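Local coordinates for protein CD180 antigen (Mus musculus, PDB 3T6Q) that is thought to cooperate with MD-1 and TLR4 in the innate response of B cells to bacterial lipopolysaccharide and leads to NF-kappa-B activation, at residues Q371-S376 against F396-Q401; Q379-S384 against E403-A408; K392-K397 against F421-L426. All coordinates share one frame; numbering follows the deposited sequence. Where two conformers were deposited one is given.

Contact 1: Q371-S376 against F396-Q401; sequences QLRNLS and FKECPQ. With NAG (2-acetamido-2-deoxy-beta-D-glucopyranose), chain T.
The backbone N of N374 donates to OE2 of E398 over 2.7 Å, at an N-H...O angle of 170°, and this nearly straight bond joins two turns on the outer, convex side of the leucine-rich-repeat solenoid. N374 N belongs to the type II turn L372-L375, E398 to the type I turn F396-C399. The carboxylate is met on its anti side, 20° out of plane. The bend at chi2 (-63°) turns it back over R373 CA towards N374 N; nearer the backbone, E398 CB packs on L372 O at 3.4 Å. R373 runs alongside E398, but its NE stays 5.7 Å from OE2, too far for a salt bridge, so at most a weak long-range attraction is likely. The N374 side chain takes no part in this bond: ND2 carries the N-linked GlcNAc and is also hydrogen-bonded to the carbonyl of E347.

Below the polar layer, C399 SG, in the conformer described, one of two, packs near L372 CD1 and L375 CB, while L372 CD1 reaches the edge of the F396 ring. L372 and F396 both continue inward onto L381 of strand 380-382. At the far end a water accepts from Q401 N and donates weakly to S376 O, the carbonyl that Q401 CG approaches to 3.3 Å.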
loop_
_atom_site.group_PDB
_atom_site.type_symbol
_atom_site.label_atom_id
_atom_site.label_comp_id
_atom_site.label_asym_id
_atom_site.label_seq_id
_atom_site.Cartn_x
_atom_site.Cartn_y
_atom_site.Cartn_z
ATOM N N GLN A 371 14.108 -51.794 14.346
ATOM C CA GLN A 371 13.669 -50.595 13.623
ATOM C C GLN A 371 14.798 -49.893 12.888
ATOM O O GLN A 371 14.612 -49.398 11.768
ATOM C CB GLN A 371 12.972 -49.622 14.592
ATOM C CG GLN A 371 11.692 -50.214 15.223
ATOM C CD GLN A 371 11.939 -51.048 16.480
ATOM O OE1 GLN A 371 13.074 -51.373 16.818
ATOM N NE2 GLN A 371 10.859 -51.401 17.178
ATOM N N LEU A 372 15.958 -49.867 13.522
ATOM C CA LEU A 372 17.153 -49.195 12.999
ATOM C C LEU A 372 18.190 -50.187 12.433
ATOM O O LEU A 372 19.388 -49.868 12.373
ATOM C CB LEU A 372 17.804 -48.388 14.117
ATOM C CG LEU A 372 16.884 -47.382 14.856
ATOM C CD1 LEU A 372 17.655 -46.804 16.028
ATOM C CD2 LEU A 372 16.370 -46.311 13.923
ATOM N N ARG A 373 17.726 -51.382 12.067
ATOM C CA ARG A 373 18.608 -52.441 11.531
ATOM C C ARG A 373 19.527 -51.886 10.437
ATOM O O ARG A 373 19.064 -51.215 9.510
ATOM C CB ARG A 373 17.766 -53.602 10.978
ATOM C CG ARG A 373 18.562 -54.770 10.403
ATOM C CD ARG A 373 17.634 -55.891 9.937
ATOM N NE ARG A 373 17.120 -56.590 11.102
ATOM C CZ ARG A 373 16.134 -57.489 11.052
ATOM N NH1 ARG A 373 15.727 -58.083 12.167
ATOM N NH2 ARG A 373 15.575 -57.809 9.877
ATOM N N ASN A 374 20.817 -52.157 10.571
ATOM C CA ASN A 374 21.843 -51.819 9.556
ATOM C C ASN A 374 22.243 -50.345 9.501
ATOM O O ASN A 374 22.966 -49.952 8.592
ATOM C CB ASN A 374 21.436 -52.299 8.133
ATOM C CG ASN A 374 22.642 -52.739 7.299
ATOM O OD1 ASN A 374 23.606 -53.250 7.841
ATOM N ND2 ASN A 374 22.596 -52.523 5.997
ATOM N N LEU A 375 21.755 -49.502 10.432
ATOM C CA LEU A 375 22.135 -48.078 10.382
ATOM C C LEU A 375 23.470 -47.861 11.095
ATOM O O LEU A 375 23.571 -47.091 12.053
ATOM C CB LEU A 375 20.993 -47.165 10.921
ATOM C CG LEU A 375 19.682 -47.235 10.106
ATOM C CD1 LEU A 375 18.693 -46.289 10.775
ATOM C CD2 LEU A 375 19.900 -46.737 8.690
ATOM N N SER A 376 24.523 -48.539 10.622
ATOM C CA SER A 376 25.745 -48.677 11.407
ATOM C C SER A 376 26.556 -47.372 11.488
ATOM O O SER A 376 27.432 -47.231 12.347
ATOM C CB SER A 376 26.579 -49.845 10.794
ATOM O OG SER A 376 27.129 -49.385 9.571
ATOM N N PHE A 396 20.545 -50.256 21.259
ATOM C CA PHE A 396 21.064 -49.475 20.158
ATOM C C PHE A 396 22.298 -50.173 19.551
ATOM O O PHE A 396 23.194 -49.526 19.030
ATOM C CB PHE A 396 21.325 -48.021 20.612
ATOM C CG PHE A 396 20.064 -47.306 21.087
ATOM C CD1 PHE A 396 19.210 -46.689 20.165
ATOM C CD2 PHE A 396 19.706 -47.300 22.439
ATOM C CE1 PHE A 396 18.030 -46.055 20.596
ATOM C CE2 PHE A 396 18.545 -46.687 22.871
ATOM C CZ PHE A 396 17.693 -46.054 21.953
ATOM N N LYS A 397 22.286 -51.506 19.581
ATOM C CA LYS A 397 23.392 -52.311 19.047
ATOM C C LYS A 397 23.570 -52.033 17.559
ATOM O O LYS A 397 24.693 -52.010 17.077
ATOM C CB LYS A 397 23.124 -53.800 19.274
ATOM C CG LYS A 397 24.332 -54.653 18.895
ATOM C CD LYS A 397 24.017 -56.139 18.906
ATOM C CE LYS A 397 23.510 -56.554 17.535
ATOM N NZ LYS A 397 23.687 -58.008 17.295
ATOM N N GLU A 398 22.468 -51.797 16.842
ATOM C CA GLU A 398 22.531 -51.434 15.413
ATOM C C GLU A 398 23.178 -50.082 15.075
ATOM O O GLU A 398 23.570 -49.874 13.918
ATOM C CB GLU A 398 21.144 -51.537 14.750
ATOM C CG GLU A 398 20.598 -52.963 14.670
ATOM C CD GLU A 398 21.451 -53.912 13.803
ATOM O OE1 GLU A 398 21.803 -55.000 14.289
ATOM O OE2 GLU A 398 21.768 -53.585 12.633
ATOM N N CYS A 399 23.341 -49.199 16.075
ATOM C CA CYS A 399 23.970 -47.893 15.880
ATOM C C CYS A 399 25.037 -47.588 16.890
ATOM O O CYS A 399 24.899 -46.623 17.663
ATOM C CB CYS A 399 22.966 -46.757 15.961
ATOM S SG CYS A 399 21.497 -47.096 15.000
ATOM N N PRO A 400 26.121 -48.359 16.862
ATOM C CA PRO A 400 27.180 -48.198 17.872
ATOM C C PRO A 400 27.915 -46.862 17.850
ATOM O O PRO A 400 28.548 -46.526 18.843
ATOM C CB PRO A 400 28.153 -49.355 17.560
ATOM C CG PRO A 400 27.913 -49.697 16.133
ATOM C CD PRO A 400 26.494 -49.335 15.804
ATOM N N GLN A 401 27.817 -46.097 16.756
ATOM C CA GLN A 401 28.558 -44.832 16.606
ATOM C C GLN A 401 27.767 -43.622 17.057
ATOM O O GLN A 401 28.192 -42.511 16.790
ATOM C CB GLN A 401 28.968 -44.570 15.140
ATOM C CG GLN A 401 29.530 -45.769 14.407
ATOM C CD GLN A 401 30.976 -45.988 14.709
ATOM O OE1 GLN A 401 31.809 -46.003 13.799
ATOM N NE2 GLN A 401 31.300 -46.144 15.982
HETATM C C1 NAG T . 23.712 -52.961 5.169
HETATM C C2 NAG T . 23.201 -53.247 3.751
HETATM C C3 NAG T . 24.323 -53.744 2.835
HETATM C C4 NAG T . 25.570 -52.853 2.941
HETATM C C5 NAG T . 25.994 -52.616 4.400
HETATM C C6 NAG T . 27.072 -51.528 4.475
HETATM C C7 NAG T . 21.006 -54.158 3.106
HETATM C C8 NAG T . 20.055 -55.298 3.242
HETATM N N2 NAG T . 22.155 -54.271 3.792
HETATM O O3 NAG T . 23.812 -53.712 1.511
HETATM O O4 NAG T . 26.655 -53.350 2.152
HETATM O O5 NAG T . 24.885 -52.151 5.186
HETATM O O6 NAG T . 27.350 -51.338 5.855
HETATM O O7 NAG T . 20.714 -53.193 2.395
HETATM O O HOH W 1 26.048 -45.942 14.495
#

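Contact 2: Q379-S384 against E403-A408; sequences QSLNLS and ELLDLA. With NAG (2-acetamido-2-deoxy-beta-D-glucopyranose), chain E; NAG (2-acetamido-2-deoxy-beta-D-glucopyranose), chain F.
L381 lies alongside L405, both side chains pointing the same way, with their CD2 methyls 3.8 Å apart; two residues further along each chain, L383 CB meets L407 CD2 at 3.5 Å. L381 and L405 lie on strands 380-382 and 404-406, whose axes run 4.9 Å apart and 1° from parallel; L383 and L407 come just after them. Between the segments, D406 N donates to L381 O, L383 N to D406 O and L381 N to L404 O. At the strand entry Q379 O accepts two donors: L404 N nearly along the C=O axis, and E403 N, closer at 2.7 Å and tilted 24° from the carbonyl plane.

S380, N382, L404 and D406 occupy the other face. N382 OD1 closes an Asx turn, gripped by S384 N in the carbonyl plane and by S384 OG, while ND2 carries a GlcNAc. D406 repeats the turn, its OD1 taking A408 N. With CG anti to the backbone N (chi1 -170°), D406 brings OD2 to two sugars: N2 of the GlcNAc on N382 donates at 2.8 Å and N2 of a second GlcNAc at 2.7 Å. Parallel strands from successive repeats, leucines turned into the core and alternate residues lining the concave face, are typical of a leucine-rich-repeat solenoid.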
loop_
_atom_site.group_PDB
_atom_site.type_symbol
_atom_site.label_atom_id
_atom_site.label_comp_id
_atom_site.label_asym_id
_atom_site.label_seq_id
_atom_site.Cartn_x
_atom_site.Cartn_y
_atom_site.Cartn_z
ATOM N N GLN A 379 24.779 -41.214 13.654
ATOM C CA GLN A 379 25.448 -40.488 14.704
ATOM C C GLN A 379 24.518 -39.666 15.507
ATOM O O GLN A 379 24.869 -39.286 16.620
ATOM C CB GLN A 379 26.512 -39.560 14.132
ATOM C CG GLN A 379 27.650 -40.353 13.525
ATOM C CD GLN A 379 28.680 -39.477 12.830
ATOM O OE1 GLN A 379 28.398 -38.881 11.816
ATOM N NE2 GLN A 379 29.878 -39.441 13.358
ATOM N N SER A 380 23.362 -39.310 14.931
ATOM C CA SER A 380 22.434 -38.491 15.707
ATOM C C SER A 380 21.020 -39.074 15.509
ATOM O O SER A 380 20.601 -39.337 14.371
ATOM C CB SER A 380 22.500 -37.044 15.225
ATOM O OG SER A 380 21.661 -36.236 16.010
ATOM N N LEU A 381 20.317 -39.317 16.613
ATOM C CA LEU A 381 19.006 -39.935 16.513
ATOM C C LEU A 381 18.026 -39.219 17.410
ATOM O O LEU A 381 18.260 -39.068 18.615
ATOM C CB LEU A 381 19.080 -41.407 16.901
ATOM C CG LEU A 381 17.729 -42.133 17.109
ATOM C CD1 LEU A 381 16.995 -42.210 15.759
ATOM C CD2 LEU A 381 18.047 -43.513 17.687
ATOM N N ASN A 382 16.880 -38.843 16.840
ATOM C CA ASN A 382 15.903 -38.084 17.588
ATOM C C ASN A 382 14.572 -38.844 17.624
ATOM O O ASN A 382 13.962 -39.022 16.592
ATOM C CB ASN A 382 15.724 -36.704 16.931
ATOM C CG ASN A 382 14.992 -35.747 17.839
ATOM O OD1 ASN A 382 14.215 -36.166 18.705
ATOM N ND2 ASN A 382 15.223 -34.464 17.650
ATOM N N LEU A 383 14.191 -39.339 18.816
ATOM C CA LEU A 383 12.966 -40.093 19.032
ATOM C C LEU A 383 12.113 -39.375 20.076
ATOM O O LEU A 383 11.314 -39.998 20.796
ATOM C CB LEU A 383 13.294 -41.558 19.469
ATOM C CG LEU A 383 13.714 -42.416 18.236
ATOM C CD1 LEU A 383 14.347 -43.697 18.704
ATOM C CD2 LEU A 383 12.492 -42.709 17.365
ATOM N N SER A 384 12.296 -38.054 20.169
ATOM C CA SER A 384 11.637 -37.248 21.196
ATOM C C SER A 384 10.158 -37.160 20.869
ATOM O O SER A 384 9.755 -37.358 19.715
ATOM C CB SER A 384 12.254 -35.829 21.338
ATOM O OG SER A 384 11.994 -35.044 20.144
ATOM N N GLU A 403 26.384 -40.356 18.601
ATOM C CA GLU A 403 26.980 -39.323 19.461
ATOM C C GLU A 403 25.929 -38.488 20.181
ATOM O O GLU A 403 26.222 -37.888 21.214
ATOM C CB GLU A 403 27.857 -38.353 18.645
ATOM C CG GLU A 403 28.961 -39.114 17.921
ATOM C CD GLU A 403 30.041 -38.224 17.359
ATOM O OE1 GLU A 403 29.760 -37.056 16.991
ATOM O OE2 GLU A 403 31.175 -38.729 17.257
ATOM N N LEU A 404 24.730 -38.429 19.613
ATOM C CA LEU A 404 23.648 -37.711 20.267
ATOM C C LEU A 404 22.397 -38.582 20.181
ATOM O O LEU A 404 22.122 -39.133 19.126
ATOM C CB LEU A 404 23.400 -36.356 19.582
ATOM C CG LEU A 404 22.277 -35.523 20.272
ATOM C CD1 LEU A 404 22.584 -34.047 20.171
ATOM C CD2 LEU A 404 20.883 -35.816 19.672
ATOM N N LEU A 405 21.670 -38.699 21.298
ATOM C CA LEU A 405 20.413 -39.469 21.351
ATOM C C LEU A 405 19.365 -38.622 22.114
ATOM O O LEU A 405 19.608 -38.269 23.267
ATOM C CB LEU A 405 20.685 -40.770 22.097
ATOM C CG LEU A 405 19.834 -42.033 21.848
ATOM C CD1 LEU A 405 19.788 -43.054 22.993
ATOM C CD2 LEU A 405 18.491 -41.857 21.101
ATOM N N ASP A 406 18.252 -38.252 21.458
ATOM C CA ASP A 406 17.276 -37.384 22.097
ATOM C C ASP A 406 16.011 -38.214 22.250
ATOM O O ASP A 406 15.471 -38.661 21.283
ATOM C CB ASP A 406 17.056 -36.128 21.235
ATOM C CG ASP A 406 16.235 -35.060 21.935
ATOM O OD1 ASP A 406 15.610 -35.372 23.004
ATOM O OD2 ASP A 406 16.194 -33.903 21.426
ATOM N N LEU A 407 15.585 -38.433 23.491
ATOM C CA LEU A 407 14.390 -39.188 23.818
ATOM C C LEU A 407 13.475 -38.333 24.697
ATOM O O LEU A 407 12.602 -38.855 25.421
ATOM C CB LEU A 407 14.843 -40.476 24.561
ATOM C CG LEU A 407 15.429 -41.538 23.602
ATOM C CD1 LEU A 407 16.215 -42.600 24.375
ATOM C CD2 LEU A 407 14.336 -42.213 22.766
ATOM N N ALA A 408 13.683 -37.023 24.664
ATOM C CA ALA A 408 12.896 -36.113 25.548
ATOM C C ALA A 408 11.393 -36.321 25.309
ATOM O O ALA A 408 10.958 -36.413 24.153
ATOM C CB ALA A 408 13.272 -34.659 25.317
HETATM C C1 NAG E . 14.577 -33.491 18.491
HETATM C C2 NAG E . 15.416 -32.192 18.562
HETATM C C3 NAG E . 14.679 -31.130 19.410
HETATM C C4 NAG E . 13.222 -30.988 18.978
HETATM C C5 NAG E . 12.564 -32.353 18.905
HETATM C C6 NAG E . 11.100 -32.335 18.469
HETATM C C7 NAG E . 17.868 -31.976 18.572
HETATM C C8 NAG E . 19.141 -32.373 19.253
HETATM N N2 NAG E . 16.728 -32.465 19.100
HETATM O O3 NAG E . 15.352 -29.908 19.256
HETATM O O4 NAG E . 12.436 -30.234 19.903
HETATM O O5 NAG E . 13.291 -33.212 18.026
HETATM O O6 NAG E . 10.993 -32.087 17.066
HETATM O O7 NAG E . 17.916 -31.230 17.594
HETATM C C1 NAG F . 17.415 -32.453 24.500
HETATM C C2 NAG F . 16.687 -31.379 23.677
HETATM C C3 NAG F . 17.628 -30.934 22.535
HETATM C C4 NAG F . 19.017 -30.483 23.050
HETATM C C5 NAG F . 19.602 -31.542 23.993
HETATM C C6 NAG F . 20.894 -31.079 24.674
HETATM C C7 NAG F . 14.229 -31.400 23.388
HETATM C C8 NAG F . 13.015 -32.073 22.762
HETATM N N2 NAG F . 15.421 -31.932 23.141
HETATM O O3 NAG F . 17.018 -29.846 21.826
HETATM O O4 NAG F . 19.948 -30.427 21.956
HETATM O O5 NAG F . 18.658 -31.916 24.997
HETATM O O6 NAG F . 20.664 -29.862 25.359
HETATM O O7 NAG F . 14.092 -30.399 24.088
HETATM O O HOH W 2 30.399 -41.362 15.938
#

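Contact 3: K392-K397 against F421-L426; sequences KTEAFK and FQNLHL
E394 and N423 make the direct polar link: N423 ND2 donates to E394 OE1 over 2.8 Å at an N-H...O angle of 173°. The oxygen lies in the plane of the N423 amide, yet the amide comes from above the carboxylate, 60° out of the carboxylate plane. The bond is therefore straight at the donor but steeply inclined at the acceptor. E394 reaches it with a chain extended beyond CG; CG itself lies 3.6 Å from Q422 O.

Two waters supply further polar links, both on backbone atoms of F396. One accepts from F396 N and donates to Q422 O at 3.0 Å, and it sits in plane at the edge of the F396 ring. The other donates to both F396 O and N423 O, the latter at 2.8 Å, so the two backbones are joined here through solvent.

The apolar contacts lie deeper. The side chains of F396 and F421 lie side by side, pointing the same way, with CE2 of F396 4.0 Å from CE1 of F421 in an oblique ring contact, and each touches L405 of strand 404-406. L424 crosses F396 near the start of its side chain, CD2 standing 3.8 Å from F396 CB, and CD1 approaches the ring obliquely. Toward the surface, T393 CG2 rests on the end of the extended Q422, 3.7 Å from OE1, while T393 OG1 is hydrogen-bonded to S419 N.

Phenylalanines packed against one another from repeat to repeat behind the parallel strands, beneath a polar outer edge, are consistent with the phenylalanine spine of a leucine-rich-repeat solenoid such as those of Toll-like receptors.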
loop_
_atom_site.group_PDB
_atom_site.type_symbol
_atom_site.label_atom_id
_atom_site.label_comp_id
_atom_site.label_asym_id
_atom_site.label_seq_id
_atom_site.Cartn_x
_atom_site.Cartn_y
_atom_site.Cartn_z
ATOM N N LYS A 392 15.189 -52.965 25.882
ATOM C CA LYS A 392 15.957 -54.016 26.562
ATOM C C LYS A 392 17.468 -53.655 26.588
ATOM O O LYS A 392 17.874 -52.640 26.039
ATOM C CB LYS A 392 15.711 -55.369 25.906
ATOM C CG LYS A 392 14.257 -55.859 25.983
ATOM C CD LYS A 392 13.986 -56.952 24.950
ATOM C CE LYS A 392 12.487 -57.158 24.683
ATOM N NZ LYS A 392 11.730 -57.552 25.909
ATOM N N THR A 393 18.294 -54.488 27.232
ATOM C CA THR A 393 19.728 -54.221 27.266
ATOM C C THR A 393 20.280 -54.123 25.834
ATOM O O THR A 393 19.856 -54.853 24.952
ATOM C CB THR A 393 20.454 -55.309 28.096
ATOM O OG1 THR A 393 20.237 -55.032 29.487
ATOM C CG2 THR A 393 21.978 -55.283 27.822
ATOM N N GLU A 394 21.196 -53.188 25.610
ATOM C CA GLU A 394 21.787 -52.966 24.280
ATOM C C GLU A 394 20.734 -52.713 23.189
ATOM O O GLU A 394 20.698 -53.371 22.143
ATOM C CB GLU A 394 22.735 -54.086 23.878
ATOM C CG GLU A 394 23.848 -53.539 23.005
ATOM C CD GLU A 394 24.838 -54.611 22.608
ATOM O OE1 GLU A 394 25.938 -54.250 22.131
ATOM O OE2 GLU A 394 24.497 -55.803 22.760
ATOM N N ALA A 395 19.889 -51.733 23.485
ATOM C CA ALA A 395 18.795 -51.334 22.635
ATOM C C ALA A 395 19.257 -50.633 21.345
ATOM O O ALA A 395 18.463 -50.458 20.442
ATOM C CB ALA A 395 17.844 -50.444 23.447
ATOM N N PHE A 396 20.545 -50.256 21.259
ATOM C CA PHE A 396 21.064 -49.475 20.158
ATOM C C PHE A 396 22.298 -50.173 19.551
ATOM O O PHE A 396 23.194 -49.526 19.030
ATOM C CB PHE A 396 21.325 -48.021 20.612
ATOM C CG PHE A 396 20.064 -47.306 21.087
ATOM C CD1 PHE A 396 19.210 -46.689 20.165
ATOM C CD2 PHE A 396 19.706 -47.300 22.439
ATOM C CE1 PHE A 396 18.030 -46.055 20.596
ATOM C CE2 PHE A 396 18.545 -46.687 22.871
ATOM C CZ PHE A 396 17.693 -46.054 21.953
ATOM N N LYS A 397 22.286 -51.506 19.581
ATOM C CA LYS A 397 23.392 -52.311 19.047
ATOM C C LYS A 397 23.570 -52.033 17.559
ATOM O O LYS A 397 24.693 -52.010 17.077
ATOM C CB LYS A 397 23.124 -53.800 19.274
ATOM C CG LYS A 397 24.332 -54.653 18.895
ATOM C CD LYS A 397 24.017 -56.139 18.906
ATOM C CE LYS A 397 23.510 -56.554 17.535
ATOM N NZ LYS A 397 23.687 -58.008 17.295
ATOM N N PHE A 421 21.553 -48.636 27.110
ATOM C CA PHE A 421 22.551 -47.829 26.366
ATOM C C PHE A 421 23.942 -48.483 26.340
ATOM O O PHE A 421 24.930 -47.856 25.954
ATOM C CB PHE A 421 22.642 -46.420 26.993
ATOM C CG PHE A 421 21.310 -45.786 27.205
ATOM C CD1 PHE A 421 20.586 -45.279 26.117
ATOM C CD2 PHE A 421 20.744 -45.742 28.482
ATOM C CE1 PHE A 421 19.327 -44.724 26.322
ATOM C CE2 PHE A 421 19.481 -45.195 28.687
ATOM C CZ PHE A 421 18.768 -44.684 27.602
ATOM N N GLN A 422 23.997 -49.756 26.687
ATOM C CA GLN A 422 25.251 -50.511 26.731
ATOM C C GLN A 422 25.976 -50.422 25.371
ATOM O O GLN A 422 25.325 -50.528 24.359
ATOM C CB GLN A 422 24.900 -51.968 27.015
ATOM C CG GLN A 422 26.076 -52.910 27.126
ATOM C CD GLN A 422 25.656 -54.274 27.649
ATOM O OE1 GLN A 422 25.388 -54.425 28.831
ATOM N NE2 GLN A 422 25.576 -55.262 26.762
ATOM N N ASN A 423 27.305 -50.259 25.353
ATOM C CA ASN A 423 28.046 -50.234 24.072
ATOM C C ASN A 423 27.649 -49.040 23.148
ATOM O O ASN A 423 27.730 -49.111 21.934
ATOM C CB ASN A 423 27.928 -51.594 23.339
ATOM C CG ASN A 423 28.611 -52.759 24.102
ATOM O OD1 ASN A 423 29.525 -52.555 24.896
ATOM N ND2 ASN A 423 28.168 -53.984 23.834
ATOM N N LEU A 424 27.251 -47.925 23.752
ATOM C CA LEU A 424 27.212 -46.665 23.028
ATOM C C LEU A 424 28.416 -45.835 23.506
ATOM O O LEU A 424 28.275 -44.771 24.142
ATOM C CB LEU A 424 25.896 -45.921 23.277
ATOM C CG LEU A 424 24.667 -46.522 22.585
ATOM C CD1 LEU A 424 23.422 -45.688 22.961
ATOM C CD2 LEU A 424 24.855 -46.623 21.066
ATOM N N HIS A 425 29.597 -46.356 23.183
ATOM C CA HIS A 425 30.862 -45.813 23.665
ATOM C C HIS A 425 31.250 -44.493 23.089
ATOM O O HIS A 425 32.219 -43.930 23.531
ATOM C CB HIS A 425 31.973 -46.824 23.357
ATOM C CG HIS A 425 31.999 -48.015 24.286
ATOM N ND1 HIS A 425 30.985 -48.312 25.144
ATOM C CD2 HIS A 425 32.954 -49.028 24.443
ATOM C CE1 HIS A 425 31.297 -49.426 25.836
ATOM N NE2 HIS A 425 32.498 -49.865 25.406
ATOM N N LEU A 426 30.562 -43.982 22.061
ATOM C CA LEU A 426 30.866 -42.628 21.570
ATOM C C LEU A 426 29.769 -41.601 21.940
ATOM O O LEU A 426 29.852 -40.464 21.537
ATOM C CB LEU A 426 31.044 -42.635 20.033
ATOM C CG LEU A 426 32.233 -43.475 19.462
ATOM C CD1 LEU A 426 32.243 -43.421 17.926
ATOM C CD2 LEU A 426 33.558 -42.934 20.013
HETATM O O HOH W 3 22.670 -49.808 23.191
HETATM O O HOH W 4 25.876 -50.250 20.151
#

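How the contacts relate
Contact 2 pairs strands 380-382 and 404-406 on the concave face, while contacts 1 and 3 join successive loops of the convex side. Centre to centre, contacts 1 and 3 are about 9 Å apart, and each lies about 13 Å from contact 2. Along the chain, the segments of contact 2 alternate with those of each loop contact; contacts 1 and 3 share F396 and K397. The two loop contacts also meet directly, C399 O lying 3.4 Å from L424 CD2. The hydrophobic core links the layers, with F396 CZ 3.8 Å from L405 CD1. Neighbouring coils are thus joined front and back across one continuous core of this extracellular solenoid.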